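Local structure of dihydropteroate synthase (6OFW) at residues P97-T102 against A116-D121; Q123-P128 against V139-M144; D160-E165 against N202-A207; P191-G196 against A221-K226. The protein probably catalyses the condensation of para-aminobenzoate with 6-hydroxymethyl-7,8-dihydropterin diphosphate to 7,8-dihydropteroate, the immediate precursor of folate derivatives. One frame throughout, in Å; residues are numbered along the deposited sequence.

Contact 1 of 4, residues P97-T102 against A116-D121; sequences PLSVDT and AGMIND. With 22D (4-{[(2-amino-4-oxo-3,4-dihydropteridin-6-yl)methyl]amino}benzoic acid), chain E.
Val100 and Asn120 carry the centre of a parallel strand pairing, 98-101 beside 118-121. Val100 N gives its proton to Met118 O at 2.9 Å, and Val100 O receives that of Asn120 N at 2.8 Å. At the entry to the ladder Leu98 O takes the Gly117 N-H at 2.7 Å, with Met118 N a weak second donor; at the far end Thr102 N donates to Asn120 O. That carbonyl also accepts from a water, whose other proton goes to Asp101 OD1. Val100 CG1 packs alongside Ile119 CG1 on the face turned to helix 105-114, the crossover of this beta-alpha-beta unit.

Ser99, Asp101, Met118 and Asn120 project from the other face. With CG anti to the backbone N (chi1 175°), the Asn120 amide runs beside the Asp101 carboxylate, and both groups meet the pterin. Asn120 OD1 accepts from 22D N2 at 2.6 Å, while Asn120 ND2 donates to 22D N1 at 2.9 Å; the second N-H of the amide goes to Asp61, which also bonds Ser99 OG. Asp101 OD2 comes within 2.8 Å of 22D N8. The amide thus reads a donor and an acceptor on one pterin edge, and its bond to Asp61 probably fixes which way round it is turned.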
# COMPACT_ATOMS: atom_id res chain seq x y z
N PRO B 97 12.07 -3.22 21.57
CA PRO B 97 11.43 -2.38 22.55
C PRO B 97 9.96 -2.83 22.73
O PRO B 97 9.35 -3.21 21.76
CB PRO B 97 11.45 -0.98 21.93
CG PRO B 97 12.40 -1.04 20.79
CD PRO B 97 12.56 -2.49 20.43
N LEU B 98 9.43 -2.71 23.94
CA LEU B 98 8.08 -3.14 24.23
C LEU B 98 7.27 -1.99 24.78
O LEU B 98 7.71 -1.28 25.67
CB LEU B 98 8.04 -4.36 25.19
CG LEU B 98 8.89 -5.60 24.84
CD1 LEU B 98 8.73 -6.68 25.90
CD2 LEU B 98 8.48 -6.21 23.48
N SER B 99 6.12 -1.77 24.20
CA SER B 99 5.22 -0.73 24.64
C SER B 99 4.07 -1.38 25.38
O SER B 99 3.62 -2.46 25.00
CB SER B 99 4.68 0.03 23.44
OG SER B 99 3.62 0.89 23.84
N VAL B 100 3.56 -0.71 26.41
CA VAL B 100 2.37 -1.17 27.11
C VAL B 100 1.23 -0.23 26.78
O VAL B 100 1.34 0.99 26.94
CB VAL B 100 2.56 -1.44 28.62
CG1 VAL B 100 2.97 -0.19 29.38
CG2 VAL B 100 1.32 -2.08 29.23
N ASP B 101 0.17 -0.79 26.25
CA ASP B 101 -1.00 -0.01 25.86
C ASP B 101 -1.95 0.02 27.05
O ASP B 101 -2.71 -0.94 27.26
CB ASP B 101 -1.66 -0.63 24.63
CG ASP B 101 -2.67 0.24 23.91
OD1 ASP B 101 -3.33 1.05 24.57
OD2 ASP B 101 -2.82 0.08 22.69
N THR B 102 -1.87 1.09 27.86
CA THR B 102 -2.69 1.24 29.07
C THR B 102 -2.85 2.69 29.45
O THR B 102 -1.98 3.50 29.11
CB THR B 102 -2.09 0.42 30.24
OG1 THR B 102 -3.02 0.40 31.32
CG2 THR B 102 -0.71 0.92 30.70
N ALA B 116 8.60 -3.52 30.15
CA ALA B 116 8.09 -2.58 29.15
C ALA B 116 9.00 -1.37 29.08
O ALA B 116 9.46 -0.89 30.12
CB ALA B 116 6.66 -2.15 29.49
N GLY B 117 9.26 -0.89 27.87
CA GLY B 117 10.11 0.27 27.62
C GLY B 117 9.41 1.51 27.15
O GLY B 117 10.06 2.54 26.94
N MET B 118 8.08 1.46 26.98
CA MET B 118 7.32 2.61 26.51
C MET B 118 5.90 2.48 27.01
O MET B 118 5.40 1.37 27.17
CB MET B 118 7.34 2.62 24.95
CG MET B 118 6.42 3.65 24.28
SD MET B 118 6.43 3.59 22.46
CE MET B 118 8.09 3.98 22.14
N ILE B 119 5.23 3.62 27.21
CA ILE B 119 3.83 3.64 27.62
C ILE B 119 3.02 4.24 26.48
O ILE B 119 3.30 5.36 26.02
CB ILE B 119 3.59 4.41 28.96
CG1 ILE B 119 4.29 3.67 30.13
CG2 ILE B 119 2.08 4.56 29.25
CD1 ILE B 119 4.69 4.54 31.24
N ASN B 120 2.02 3.49 26.01
CA ASN B 120 1.16 3.95 24.95
C ASN B 120 -0.17 4.29 25.61
O ASN B 120 -0.93 3.39 25.96
CB ASN B 120 1.05 2.87 23.84
CG ASN B 120 0.07 3.24 22.78
OD1 ASN B 120 -0.18 4.41 22.55
ND2 ASN B 120 -0.54 2.25 22.16
N ASP B 121 -0.43 5.58 25.83
CA ASP B 121 -1.62 5.97 26.58
C ASP B 121 -2.74 6.64 25.76
O ASP B 121 -2.66 7.82 25.41
CB ASP B 121 -1.21 6.87 27.77
CG ASP B 121 -2.32 7.15 28.79
OD1 ASP B 121 -3.46 6.66 28.59
OD2 ASP B 121 -2.04 7.85 29.77
C7 22D E . -5.73 0.85 20.69
N8 22D E . -4.51 1.57 21.03
C8A 22D E . -4.03 2.56 20.24
N1 22D E . -2.87 3.17 20.62
C2 22D E . -2.49 4.22 19.89
N2 22D E . -1.44 4.94 20.28
N3 22D E . -3.14 4.64 18.76
C4 22D E . -4.26 4.05 18.22
O4 22D E . -4.74 4.47 17.18
C4A 22D E . -4.75 2.93 19.02
N5 22D E . -5.87 2.22 18.61
C6 22D E . -6.32 1.30 19.37
C9 22D E . -7.58 0.56 19.02
N10 22D E . -8.58 1.57 18.74
CBX 22D E . -9.65 1.42 17.90
CAR 22D E . -10.49 2.51 17.65
CAT 22D E . -11.44 2.44 16.65
CAQ 22D E . -9.86 0.23 17.21
CAS 22D E . -10.83 0.15 16.23
CBY 22D E . -11.61 1.27 15.91
CBV 22D E . -12.45 1.25 14.69
OAJ 22D E . -12.93 2.41 14.33
OXT 22D E . -12.68 0.21 14.10
O HOH W 1 -3.71 3.01 26.40

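Contact 2 of 4, residues Q123-P128 against V139-M144; sequences QALRQP and VPVVLM. With 22D (4-{[(2-amino-4-oxo-3,4-dihydropteridin-6-yl)methyl]amino}benzoic acid), chain E.
In this TIM-barrel enzyme the turn that follows strand 118-121 folds back over the next parallel strand, 141-144, and the contact is the apolar seam between them. A type I' turn from Gln123 to Arg126 presents Ala124 and Leu125 at its corner. Ala124 CB fits against the strand backbone, 3.3 Å from Met144 O and 4.1 Å from Leu143 CB. Leu125 reaches further down the strand: its CD2 meets Val141 CG2 tip to tip at 3.9 Å, and its CD1 lies equally close to Leu143 CD2. Val141 CG2 stands anti to the backbone N, which turns this methyl rather than CG1 to the leucine.

No direct hydrogen bond joins the two segments, but a water bridges them, donating to Met144 O at 2.7 Å and accepting from Arg126 NH2. The turn itself is held by Gln123 O, which receives Arg126 N at 3.0 Å and Arg126 NE from the opposite face of the carbonyl plane. This second bond lies in the plane of the guanidinium and limits its rotation. At the end of the strand Met144 runs out extended as far as SD, CG anti to the backbone N (chi1 -157°), and sets SD 3.5 Å from 22D N3, so the strand end borders the pterin.

Asp121 receives the N-H groups of Gln123 and Leu125 from the preceding strand. Helix 130-137 covers Leu125 and Val141, helix 162-179 lies against Ala124, Leu125 and Arg126, and strand 187-190 flanks 141-144 in the sheet.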
# COMPACT_ATOMS: atom_id res chain seq x y z
N GLN B 123 -5.38 7.82 26.89
CA GLN B 123 -5.88 8.94 27.69
C GLN B 123 -4.89 10.09 27.84
O GLN B 123 -5.19 11.07 28.53
CB GLN B 123 -6.36 8.44 29.06
CG GLN B 123 -7.74 7.79 29.01
CD GLN B 123 -8.83 8.83 28.91
OE1 GLN B 123 -9.50 8.96 27.88
NE2 GLN B 123 -9.01 9.61 29.97
N ALA B 124 -3.72 10.01 27.15
CA ALA B 124 -2.66 11.05 27.15
C ALA B 124 -2.32 11.56 28.58
O ALA B 124 -2.24 12.76 28.83
CB ALA B 124 -3.05 12.19 26.25
N LEU B 125 -2.15 10.61 29.53
CA LEU B 125 -1.80 10.83 30.95
C LEU B 125 -2.85 11.62 31.73
O LEU B 125 -2.51 12.28 32.72
CB LEU B 125 -0.40 11.47 31.10
CG LEU B 125 0.72 10.74 30.34
CD1 LEU B 125 2.02 11.46 30.47
CD2 LEU B 125 0.82 9.27 30.77
N ARG B 126 -4.12 11.52 31.33
CA ARG B 126 -5.20 12.22 32.03
C ARG B 126 -5.73 11.45 33.25
O ARG B 126 -6.41 12.06 34.08
CB ARG B 126 -6.34 12.61 31.07
CG ARG B 126 -5.99 13.78 30.18
CD ARG B 126 -7.16 14.18 29.30
NE ARG B 126 -7.44 13.20 28.25
CZ ARG B 126 -8.58 13.14 27.57
NH1 ARG B 126 -9.56 14.01 27.81
NH2 ARG B 126 -8.76 12.22 26.63
N GLN B 127 -5.44 10.13 33.36
CA GLN B 127 -5.87 9.38 34.55
C GLN B 127 -5.10 9.88 35.77
O GLN B 127 -3.88 10.05 35.69
CB GLN B 127 -5.62 7.89 34.42
CG GLN B 127 -6.78 7.10 33.85
CD GLN B 127 -7.94 6.93 34.80
OE1 GLN B 127 -7.85 6.38 35.91
NE2 GLN B 127 -9.07 7.40 34.36
N PRO B 128 -5.78 10.11 36.92
CA PRO B 128 -5.05 10.59 38.11
C PRO B 128 -3.89 9.66 38.50
O PRO B 128 -4.08 8.47 38.69
CB PRO B 128 -6.14 10.67 39.18
CG PRO B 128 -7.43 10.76 38.43
CD PRO B 128 -7.23 9.98 37.17
N VAL B 139 10.66 6.58 30.64
CA VAL B 139 10.41 5.77 29.44
C VAL B 139 9.65 6.69 28.46
O VAL B 139 8.95 7.59 28.93
CB VAL B 139 9.56 4.47 29.70
CG1 VAL B 139 10.34 3.42 30.50
CG2 VAL B 139 8.22 4.79 30.36
N PRO B 140 9.70 6.46 27.11
CA PRO B 140 8.89 7.29 26.21
C PRO B 140 7.40 7.06 26.46
O PRO B 140 7.00 6.01 26.96
CB PRO B 140 9.28 6.81 24.81
CG PRO B 140 10.53 6.02 24.98
CD PRO B 140 10.47 5.45 26.36
N VAL B 141 6.58 8.04 26.10
CA VAL B 141 5.13 7.97 26.29
C VAL B 141 4.42 8.53 25.07
O VAL B 141 4.76 9.62 24.60
CB VAL B 141 4.64 8.66 27.59
CG1 VAL B 141 5.07 10.12 27.68
CG2 VAL B 141 3.11 8.53 27.76
N VAL B 142 3.37 7.80 24.61
CA VAL B 142 2.51 8.23 23.52
C VAL B 142 1.32 8.96 24.11
O VAL B 142 0.57 8.38 24.89
CB VAL B 142 2.00 7.05 22.63
CG1 VAL B 142 1.09 7.55 21.51
CG2 VAL B 142 3.16 6.23 22.08
N LEU B 143 1.11 10.21 23.66
CA LEU B 143 0.01 11.08 24.05
C LEU B 143 -1.01 11.07 22.91
O LEU B 143 -0.80 11.69 21.87
CB LEU B 143 0.52 12.51 24.34
CG LEU B 143 1.62 12.68 25.40
CD1 LEU B 143 2.03 14.16 25.54
CD2 LEU B 143 1.19 12.14 26.76
N MET B 144 -2.09 10.29 23.08
CA MET B 144 -3.10 10.15 22.05
C MET B 144 -4.29 11.04 22.29
O MET B 144 -4.62 11.32 23.45
CB MET B 144 -3.59 8.69 22.00
CG MET B 144 -4.22 8.30 20.65
SD MET B 144 -5.15 6.73 20.75
CE MET B 144 -6.63 7.29 21.52
C7 22D E . -5.73 0.85 20.69
N8 22D E . -4.51 1.57 21.03
C8A 22D E . -4.03 2.56 20.24
N1 22D E . -2.87 3.17 20.62
C2 22D E . -2.49 4.22 19.89
N2 22D E . -1.44 4.94 20.28
N3 22D E . -3.14 4.64 18.76
C4 22D E . -4.26 4.05 18.22
O4 22D E . -4.74 4.47 17.18
C4A 22D E . -4.75 2.93 19.02
N5 22D E . -5.87 2.22 18.61
C6 22D E . -6.32 1.30 19.37
C9 22D E . -7.58 0.56 19.02
N10 22D E . -8.58 1.57 18.74
CBX 22D E . -9.65 1.42 17.90
CAR 22D E . -10.49 2.51 17.65
CAT 22D E . -11.44 2.44 16.65
CAQ 22D E . -9.86 0.23 17.21
CAS 22D E . -10.83 0.15 16.23
CBY 22D E . -11.61 1.27 15.91
CBV 22D E . -12.45 1.25 14.69
OAJ 22D E . -12.93 2.41 14.33
OXT 22D E . -12.68 0.21 14.10
O HOH W 2 -6.49 11.21 25.33

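Contact 3 of 4, residues D160-E165 against N202-A207; sequences DDVVAE and NVQLLA
Val162 has its CG1 between the backbone N and carbonyl carbon (chi1 70°), a rotation that aims CG1 at Gln204 CB, 4.1 Å away, and CG2 at Leu205 CD1, 4.0 Å away. Gln204 CG, anti to the backbone N (chi1 -161°), comes to 3.8 Å from Val163 CG2, the two side chains crossing at about a right angle. Leu205 sends its other branch toward the backbone of the neighbouring helix, with CD2 4.1 Å from Val163 CA.

This is helix-to-helix packing on the outside of the barrel, between the first turn of helix 162-179 and the end of helix 199-207. The two helices follow strands 141-144 and 187-190, adjacent in the sheet, and meet through aliphatic carbons without a hydrogen bond across them. Asp161 is the N-cap of the first: its OD1 accepts Ala164 N at 3.3 Å, the donor standing well above the carboxylate plane. Glu165 OE2 makes weak bonds to the N-H groups of Asp160 and Asp161, just ahead of the helix. Gln204 also packs on Val281 of the second subunit, while Leu205 touches Phe193 on the inner side.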
# COMPACT_ATOMS: atom_id res chain seq x y z
N ASP B 160 -15.95 21.40 15.02
CA ASP B 160 -16.00 22.57 14.15
C ASP B 160 -14.80 22.48 13.20
O ASP B 160 -14.93 22.73 12.01
CB ASP B 160 -15.97 23.87 14.97
CG ASP B 160 -17.33 24.37 15.43
OD1 ASP B 160 -18.35 23.71 15.09
OD2 ASP B 160 -17.38 25.40 16.14
N ASP B 161 -13.65 22.04 13.74
CA ASP B 161 -12.41 21.85 12.98
C ASP B 161 -11.61 20.76 13.73
O ASP B 161 -10.87 21.07 14.65
CB ASP B 161 -11.64 23.18 12.89
CG ASP B 161 -10.40 23.18 12.01
OD1 ASP B 161 -9.91 22.08 11.67
OD2 ASP B 161 -9.89 24.28 11.70
N VAL B 162 -11.78 19.50 13.33
CA VAL B 162 -11.13 18.34 13.96
C VAL B 162 -9.59 18.48 13.98
O VAL B 162 -8.99 18.21 15.01
CB VAL B 162 -11.61 16.99 13.35
CG1 VAL B 162 -11.11 16.78 11.92
CG2 VAL B 162 -11.27 15.81 14.25
N VAL B 163 -8.99 19.00 12.90
CA VAL B 163 -7.54 19.17 12.82
C VAL B 163 -7.04 20.18 13.86
O VAL B 163 -6.10 19.87 14.60
CB VAL B 163 -7.04 19.50 11.40
CG1 VAL B 163 -5.52 19.65 11.36
CG2 VAL B 163 -7.51 18.43 10.42
N ALA B 164 -7.71 21.35 13.95
CA ALA B 164 -7.37 22.40 14.91
C ALA B 164 -7.61 21.92 16.35
O ALA B 164 -6.78 22.17 17.21
CB ALA B 164 -8.19 23.64 14.63
N GLU B 165 -8.71 21.20 16.58
CA GLU B 165 -9.04 20.68 17.92
C GLU B 165 -8.09 19.58 18.40
O GLU B 165 -7.70 19.57 19.57
CB GLU B 165 -10.51 20.24 17.96
CG GLU B 165 -11.44 21.45 17.85
CD GLU B 165 -12.92 21.16 17.78
OE1 GLU B 165 -13.37 20.18 18.41
OE2 GLU B 165 -13.65 21.93 17.11
N ASN B 202 -11.38 11.19 10.21
CA ASN B 202 -10.13 10.42 10.08
C ASN B 202 -9.38 10.77 8.80
O ASN B 202 -8.15 10.90 8.84
CB ASN B 202 -10.41 8.91 10.16
CG ASN B 202 -10.81 8.48 11.55
OD1 ASN B 202 -10.22 8.87 12.54
ND2 ASN B 202 -11.84 7.66 11.66
N VAL B 203 -10.11 10.92 7.68
CA VAL B 203 -9.52 11.27 6.38
C VAL B 203 -8.92 12.69 6.47
O VAL B 203 -7.78 12.91 6.05
CB VAL B 203 -10.55 11.12 5.23
CG1 VAL B 203 -10.03 11.68 3.91
CG2 VAL B 203 -10.98 9.66 5.07
N GLN B 204 -9.67 13.62 7.09
CA GLN B 204 -9.20 14.99 7.31
C GLN B 204 -7.89 14.99 8.13
O GLN B 204 -6.93 15.65 7.74
CB GLN B 204 -10.29 15.80 8.03
CG GLN B 204 -10.13 17.31 7.92
CD GLN B 204 -10.46 17.86 6.56
OE1 GLN B 204 -9.81 18.78 6.07
NE2 GLN B 204 -11.48 17.32 5.91
N LEU B 205 -7.84 14.20 9.22
CA LEU B 205 -6.64 14.14 10.06
C LEU B 205 -5.44 13.54 9.35
O LEU B 205 -4.31 14.00 9.55
CB LEU B 205 -6.93 13.37 11.35
CG LEU B 205 -7.72 14.14 12.40
CD1 LEU B 205 -8.37 13.19 13.36
CD2 LEU B 205 -6.83 15.16 13.13
N LEU B 206 -5.67 12.52 8.53
CA LEU B 206 -4.62 11.87 7.75
C LEU B 206 -4.08 12.84 6.68
O LEU B 206 -2.87 12.99 6.54
CB LEU B 206 -5.15 10.58 7.11
CG LEU B 206 -4.18 9.77 6.24
CD1 LEU B 206 -2.86 9.55 6.95
CD2 LEU B 206 -4.78 8.44 5.85
N ALA B 207 -4.98 13.49 5.93
CA ALA B 207 -4.59 14.45 4.90
C ALA B 207 -3.83 15.62 5.51
O ALA B 207 -2.85 16.07 4.94
CB ALA B 207 -5.82 14.94 4.14

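Contact 4 of 4, residues P191-G196 against A221-K226; sequences PGFGFG and AGLSRK. With 22D (4-{[(2-amino-4-oxo-3,4-dihydropteridin-6-yl)methyl]amino}benzoic acid), chain E.
The Phe193 ring carries Leu223 over one face, with CD2 3.9 Å from the ring centroid in a CH-pi contact, and Ala221 CB at its edge, 3.8 Å from CE2. The Phe195 ring has another role: the aminobenzoate ring of 22D sets its CAR over one face, while 22D C7 and Gly192 O lie at the edge, in plane. Phe195 CZ comes within 3.1 Å of 22D N10, the linker nitrogen.

Lys226, extended beyond CG, runs along the aminobenzoate ring to the Phe193 carbonyl. Four acceptors surround its NZ: Phe193 O at 2.7 Å, Gly222 O at 2.9 Å, met from above its carbonyl plane, 22D O4 at 2.8 Å and 22D N5, the longest at 3.2 Å. They outnumber the N-H groups NZ can offer, so at least one N-H must be shared. A water takes the N-H groups of Phe193 and Gly222 and lies 2.8 Å from 22D O4, to which it probably donates. Asn202 of helix 199-207 accepts from Gly194 N, and Lys197 bonds Gly192 O and Phe195 O.

A single amino group therefore joins a carbonyl from each of the loops after strands 187-190 and 220-221 to the pterin O4, so the position of the ligand is coupled to that of both loops.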
# COMPACT_ATOMS: atom_id res chain seq x y z
N PRO B 191 -2.97 11.28 16.69
CA PRO B 191 -4.28 11.86 16.50
C PRO B 191 -5.44 10.96 16.93
O PRO B 191 -6.53 11.41 16.93
CB PRO B 191 -4.35 12.12 14.99
CG PRO B 191 -3.39 11.14 14.39
CD PRO B 191 -2.32 10.93 15.43
N GLY B 192 -5.14 9.72 17.28
CA GLY B 192 -6.17 8.78 17.70
C GLY B 192 -7.20 8.48 16.64
O GLY B 192 -8.39 8.74 16.83
N PHE B 193 -6.75 7.93 15.50
CA PHE B 193 -7.68 7.58 14.42
C PHE B 193 -8.74 6.62 14.95
O PHE B 193 -8.39 5.69 15.67
CB PHE B 193 -6.95 7.00 13.19
CG PHE B 193 -6.10 8.00 12.45
CD1 PHE B 193 -6.69 9.01 11.69
CD2 PHE B 193 -4.72 7.94 12.50
CE1 PHE B 193 -5.90 9.95 11.01
CE2 PHE B 193 -3.93 8.87 11.80
CZ PHE B 193 -4.52 9.87 11.07
N GLY B 194 -10.01 6.89 14.64
CA GLY B 194 -11.12 6.05 15.07
C GLY B 194 -11.65 6.24 16.49
O GLY B 194 -12.62 5.60 16.86
N PHE B 195 -11.02 7.12 17.29
CA PHE B 195 -11.50 7.40 18.67
C PHE B 195 -12.37 8.65 18.66
O PHE B 195 -11.85 9.76 18.57
CB PHE B 195 -10.31 7.58 19.62
CG PHE B 195 -9.57 6.30 19.92
CD1 PHE B 195 -8.54 5.86 19.10
CD2 PHE B 195 -9.86 5.57 21.07
CE1 PHE B 195 -7.82 4.71 19.41
CE2 PHE B 195 -9.15 4.41 21.37
CZ PHE B 195 -8.12 4.00 20.55
N GLY B 196 -13.69 8.46 18.69
CA GLY B 196 -14.66 9.56 18.63
C GLY B 196 -14.49 10.38 17.36
O GLY B 196 -14.44 11.61 17.43
N ALA B 221 0.68 6.89 14.04
CA ALA B 221 -0.62 6.75 13.39
C ALA B 221 -1.03 5.28 13.47
O ALA B 221 -0.21 4.40 13.19
CB ALA B 221 -0.53 7.16 11.93
N GLY B 222 -2.27 5.03 13.83
CA GLY B 222 -2.85 3.69 13.90
C GLY B 222 -4.19 3.64 13.19
O GLY B 222 -5.12 4.10 13.75
N LEU B 223 -4.24 3.12 11.98
CA LEU B 223 -5.49 3.01 11.20
C LEU B 223 -5.72 1.54 10.88
O LEU B 223 -6.58 1.27 10.10
CB LEU B 223 -5.39 3.81 9.91
CG LEU B 223 -5.26 5.32 10.07
CD1 LEU B 223 -3.91 5.80 9.58
CD2 LEU B 223 -6.35 6.05 9.33
N SER B 224 -4.97 0.67 11.55
CA SER B 224 -4.98 -0.77 11.25
C SER B 224 -6.36 -1.42 11.35
O SER B 224 -6.86 -1.50 12.42
CB SER B 224 -3.97 -1.49 12.06
OG SER B 224 -3.80 -2.75 11.53
N ARG B 225 -6.87 -1.85 10.21
CA ARG B 225 -8.12 -2.61 10.01
C ARG B 225 -9.32 -1.92 10.65
O ARG B 225 -10.30 -2.59 11.01
CB ARG B 225 -7.98 -4.03 10.59
CG ARG B 225 -6.82 -4.84 10.02
CD ARG B 225 -6.82 -6.18 10.70
NE ARG B 225 -5.80 -7.05 10.14
CZ ARG B 225 -5.68 -8.33 10.47
NH1 ARG B 225 -6.51 -8.88 11.35
NH2 ARG B 225 -4.73 -9.07 9.91
N LYS B 226 -9.24 -0.61 10.82
CA LYS B 226 -10.25 0.17 11.50
C LYS B 226 -11.50 0.36 10.64
O LYS B 226 -11.45 0.23 9.42
CB LYS B 226 -9.64 1.50 12.01
CG LYS B 226 -8.80 1.26 13.28
CD LYS B 226 -8.32 2.54 13.95
CE LYS B 226 -7.56 2.19 15.21
NZ LYS B 226 -6.95 3.38 15.86
C7 22D E . -5.73 0.85 20.69
N8 22D E . -4.51 1.57 21.03
C8A 22D E . -4.03 2.56 20.24
N1 22D E . -2.87 3.17 20.62
C2 22D E . -2.49 4.22 19.89
N2 22D E . -1.44 4.94 20.28
N3 22D E . -3.14 4.64 18.76
C4 22D E . -4.26 4.05 18.22
O4 22D E . -4.74 4.47 17.18
C4A 22D E . -4.75 2.93 19.02
N5 22D E . -5.87 2.22 18.61
C6 22D E . -6.32 1.30 19.37
C9 22D E . -7.58 0.56 19.02
N10 22D E . -8.58 1.57 18.74
CBX 22D E . -9.65 1.42 17.90
CAR 22D E . -10.49 2.51 17.65
CAT 22D E . -11.44 2.44 16.65
CAQ 22D E . -9.86 0.23 17.21
CAS 22D E . -10.83 0.15 16.23
CBY 22D E . -11.61 1.27 15.91
CBV 22D E . -12.45 1.25 14.69
OAJ 22D E . -12.93 2.41 14.33
OXT 22D E . -12.68 0.21 14.10
O HOH W 3 -4.10 6.62 15.58

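In the fold
From the N terminus, contact 1 closes first, joining strands 98-101 and 118-121 around helix 105-114. Contact 2 follows in series, bringing the turn after 118-121 onto strand 141-144 around helix 130-137; the two share the sheet, where backbone bonds pair Ile119 with Pro140 and Val142. Beyond 141-144, contacts 3 and 4 cross: 191-196 falls between the segments of contact 3, and 202-207 between those of contact 4. They touch through helix 199-207, which rests on the 191-196 loop of contact 4. Met144 touches Phe195 and Gly192, joining contact 2 to contact 4. Contacts 1, 2 and 4 all touch 22D.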